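Local coordinates for protein tRNA(His) guanylyltransferase (Saccharomyces cerevisiae, PDB 5XOX) that adds a single guanosine to the 5' end of tRNA(His), working in the 3'-5' direction and creating the mark recognised by histidyl-tRNA synthetase, at residues K66-I70 / F81-T87. Numbering follows the deposited sequence.
Sequences KNDII and FILKSST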
ATOM      1  N   LYS A  66     -26.539  -4.315   8.803  1.00 82.57           N
ATOM      2  CA  LYS A  66     -27.041  -3.871  10.094  1.00 83.71           C
ATOM      3  C   LYS A  66     -26.036  -4.315  11.137  1.00 85.63           C
ATOM      4  O   LYS A  66     -25.960  -3.748  12.218  1.00 74.68           O
ATOM      5  CB  LYS A  66     -28.446  -4.456  10.338  1.00 82.29           C
ATOM      6  CG  LYS A  66     -29.134  -4.231  11.691  1.00 91.94           C
ATOM      7  CD  LYS A  66     -30.349  -5.214  11.768  1.00116.99           C
ATOM      8  CE  LYS A  66     -31.376  -4.950  12.898  1.00110.15           C
ATOM      9  NZ  LYS A  66     -32.548  -5.902  12.832  1.00 85.25           N
ATOM     10  N   ASN A  67     -25.212  -5.291  10.766  1.00 89.21           N
ATOM     11  CA  ASN A  67     -24.324  -5.945  11.720  1.00 90.48           C
ATOM     12  C   ASN A  67     -23.062  -5.149  11.979  1.00 88.91           C
ATOM     13  O   ASN A  67     -22.584  -5.099  13.110  1.00113.34           O
ATOM     14  CB  ASN A  67     -23.923  -7.349  11.245  1.00 92.87           C
ATOM     15  CG  ASN A  67     -25.093  -8.294  11.158  1.00 95.91           C
ATOM     16  OD1 ASN A  67     -25.985  -8.270  12.005  1.00111.04           O
ATOM     17  ND2 ASN A  67     -25.071  -9.175  10.159  1.00 90.08           N
ATOM     18  N   ASP A  68     -22.485  -4.580  10.929  1.00 65.34           N
ATOM     19  CA  ASP A  68     -21.149  -4.016  11.049  1.00 56.48           C
ATOM     20  C   ASP A  68     -21.091  -2.474  11.224  1.00 76.32           C
ATOM     21  O   ASP A  68     -19.999  -1.907  11.428  1.00 85.90           O
ATOM     22  CB  ASP A  68     -20.336  -4.488   9.841  1.00 72.44           C
ATOM     23  CG  ASP A  68     -20.413  -6.020   9.639  1.00 94.46           C
ATOM     24  OD1 ASP A  68     -19.627  -6.756  10.277  1.00114.55           O
ATOM     25  OD2 ASP A  68     -21.275  -6.496   8.862  1.00 97.82           O
ATOM     26  N   ILE A  69     -22.254  -1.807  11.200  1.00 85.95           N
ATOM     27  CA  ILE A  69     -22.299  -0.338  11.273  1.00 74.67           C
ATOM     28  C   ILE A  69     -22.670   0.090  12.700  1.00 69.01           C
ATOM     29  O   ILE A  69     -23.627  -0.432  13.270  1.00 58.13           O
ATOM     30  CB  ILE A  69     -23.293   0.246  10.242  1.00 53.08           C
ATOM     31  CG1 ILE A  69     -22.909  -0.212   8.845  1.00 52.92           C
ATOM     32  CG2 ILE A  69     -23.202   1.746  10.218  1.00 52.34           C
ATOM     33  CD1 ILE A  69     -23.534   0.559   7.716  1.00 53.43           C
ATOM     34  N   ILE A  70     -21.881   0.991  13.290  1.00 57.89           N
ATOM     35  CA  ILE A  70     -22.249   1.672  14.526  1.00 51.65           C
ATOM     36  C   ILE A  70     -23.325   2.685  14.193  1.00 84.80           C
ATOM     37  O   ILE A  70     -24.380   2.746  14.843  1.00 97.84           O
ATOM     38  CB  ILE A  70     -21.039   2.384  15.169  1.00 50.24           C
ATOM     39  CG1 ILE A  70     -19.828   1.470  15.202  1.00 73.89           C
ATOM     40  CG2 ILE A  70     -21.350   2.845  16.574  1.00 57.06           C
ATOM     41  CD1 ILE A  70     -18.702   1.963  14.341  1.00 76.09           C
ATOM     42  N   PHE A  81     -20.018   6.430   6.934  1.00 77.34           N
ATOM     43  CA  PHE A  81     -20.525   5.235   7.621  1.00 49.24           C
ATOM     44  C   PHE A  81     -19.428   4.574   8.448  1.00 48.08           C
ATOM     45  O   PHE A  81     -18.372   4.204   7.926  1.00 47.35           O
ATOM     46  CB  PHE A  81     -21.048   4.232   6.636  1.00 50.12           C
ATOM     47  CG  PHE A  81     -22.110   4.752   5.708  1.00 53.45           C
ATOM     48  CD1 PHE A  81     -21.751   5.449   4.542  1.00 51.62           C
ATOM     49  CD2 PHE A  81     -23.455   4.520   5.963  1.00 52.94           C
ATOM     50  CE1 PHE A  81     -22.715   5.912   3.654  1.00 53.16           C
ATOM     51  CE2 PHE A  81     -24.439   4.963   5.074  1.00 54.47           C
ATOM     52  CZ  PHE A  81     -24.065   5.669   3.916  1.00 54.59           C
ATOM     53  N   ILE A  82     -19.697   4.446   9.744  1.00 49.82           N
ATOM     54  CA  ILE A  82     -18.710   4.025  10.709  1.00 47.26           C
ATOM     55  C   ILE A  82     -18.892   2.559  10.923  1.00 47.81           C
ATOM     56  O   ILE A  82     -19.948   2.126  11.370  1.00 82.43           O
ATOM     57  CB  ILE A  82     -18.863   4.754  12.029  1.00 47.17           C
ATOM     58  CG1 ILE A  82     -19.351   6.186  11.836  1.00 47.37           C
ATOM     59  CG2 ILE A  82     -17.536   4.811  12.739  1.00 52.55           C
ATOM     60  CD1 ILE A  82     -18.320   7.124  11.347  1.00 47.53           C
ATOM     61  N   LEU A  83     -17.868   1.792  10.600  1.00 49.43           N
ATOM     62  CA  LEU A  83     -17.886   0.354  10.777  1.00 51.17           C
ATOM     63  C   LEU A  83     -17.126  -0.047  12.025  1.00 66.50           C
ATOM     64  O   LEU A  83     -16.041   0.505  12.324  1.00 77.13           O
ATOM     65  CB  LEU A  83     -17.290  -0.336   9.565  1.00 49.96           C
ATOM     66  CG  LEU A  83     -17.986  -0.105   8.228  1.00 50.42           C
ATOM     67  CD1 LEU A  83     -17.560  -1.173   7.278  1.00 50.70           C
ATOM     68  CD2 LEU A  83     -19.480  -0.182   8.404  1.00 51.68           C
ATOM     69  N   LYS A  84     -17.698  -1.010  12.748  1.00 65.22           N
ATOM     70  CA  LYS A  84     -17.160  -1.407  14.040  1.00 64.64           C
ATOM     71  C   LYS A  84     -15.761  -1.982  13.929  1.00 67.64           C
ATOM     72  O   LYS A  84     -15.485  -2.781  13.031  1.00 63.03           O
ATOM     73  CB  LYS A  84     -18.059  -2.436  14.701  1.00 58.12           C
ATOM     74  CG  LYS A  84     -18.293  -3.669  13.859  1.00 78.35           C
ATOM     75  CD  LYS A  84     -19.199  -4.668  14.585  1.00 85.31           C
ATOM     76  CE  LYS A  84     -19.177  -6.054  13.946  1.00 67.33           C
ATOM     77  NZ  LYS A  84     -19.828  -7.029  14.855  1.00 62.56           N
ATOM     78  N   SER A  85     -14.925  -1.647  14.909  1.00 65.41           N
ATOM     79  CA  SER A  85     -13.513  -2.044  14.961  1.00 70.85           C
ATOM     80  C   SER A  85     -13.282  -3.537  14.712  1.00 68.47           C
ATOM     81  O   SER A  85     -12.173  -3.956  14.383  1.00 75.03           O
ATOM     82  CB  SER A  85     -12.930  -1.727  16.334  1.00 74.90           C
ATOM     83  OG  SER A  85     -13.625  -2.472  17.330  1.00 72.56           O
ATOM     84  N   SER A  86     -14.300  -4.354  14.930  1.00 63.52           N
ATOM     85  CA  SER A  86     -14.110  -5.780  14.778  1.00 62.61           C
ATOM     86  C   SER A  86     -14.574  -6.324  13.442  1.00 67.51           C
ATOM     87  O   SER A  86     -14.517  -7.527  13.244  1.00 84.42           O
ATOM     88  CB  SER A  86     -14.827  -6.530  15.898  1.00 76.71           C
ATOM     89  OG  SER A  86     -16.212  -6.236  15.912  1.00 93.20           O
ATOM     90  N   THR A  87     -15.045  -5.480  12.528  1.00 62.01           N
ATOM     91  CA  THR A  87     -15.754  -6.023  11.361  1.00 54.03           C
ATOM     92  C   THR A  87     -14.926  -6.888  10.393  1.00 63.41           C
ATOM     93  O   THR A  87     -13.737  -6.625  10.173  1.00 85.22           O
ATOM     94  CB  THR A  87     -16.388  -4.928  10.542  1.00 51.59           C
ATOM     95  OG1 THR A  87     -17.038  -5.542   9.425  1.00 52.38           O
ATOM     96  CG2 THR A  87     -15.349  -3.932  10.065  1.00 50.05           C
TER
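Asp68 and Thr87 meet with their side chains roughly at right angles, and the Thr87 hydroxyl OG1 donates to Asp68 OD1 across 3.0 Å, coming from above the carboxylate plane. Threonine suits this place because its OG1, anti to the backbone N (chi1 179°), also bonds to Leu89 N just beyond the segment. The backbone of Asp68 is gripped as well: Lys84 N donates to Asp68 O over 2.8 Å, in a nearly straight bond. Ile70 N to Ile82 O, 3.0 Å, is the second rung, and between the two rungs Ile69 and Leu83 form an antiparallel non-hydrogen-bonded pair.

These two residues share a face of the sheet, where their side chains cross obliquely and Ile69 CG1 rests on Leu83 CD2 at 3.5 Å; branched aliphatic chains fill such a buried spot without polar demands. Ile70 turns the other way, and its CD1 packs against Ile82 CG2 at 3.5 Å. Lys84 lies extended alongside the 67-68 backbone, its methylene CE 3.6 Å from Asn67 O, while NZ stays 4.6 Å from Asp68 OD1, beyond a salt bridge but near enough that the opposite charges probably attract weakly. A serine here would probably leave the backbone of Asn67 and Asp68 without its aliphatic cover and take from Asp68 the positive charge that Lys84 places near it. Just past Lys84 the chain reverses in a type I turn, closed by Thr87 N to Lys84 O, which brings Thr87 back to Asp68.

The contact lies at the open end of the β-hairpin of strands 69-74 and 78-83. Strand 23-30, which carries the magnesium ligand Asp29, flanks strand 78-83; helices 48-64 and 94-116 pack on the Leu83 face, whereas Ile82 meets helix 140-171.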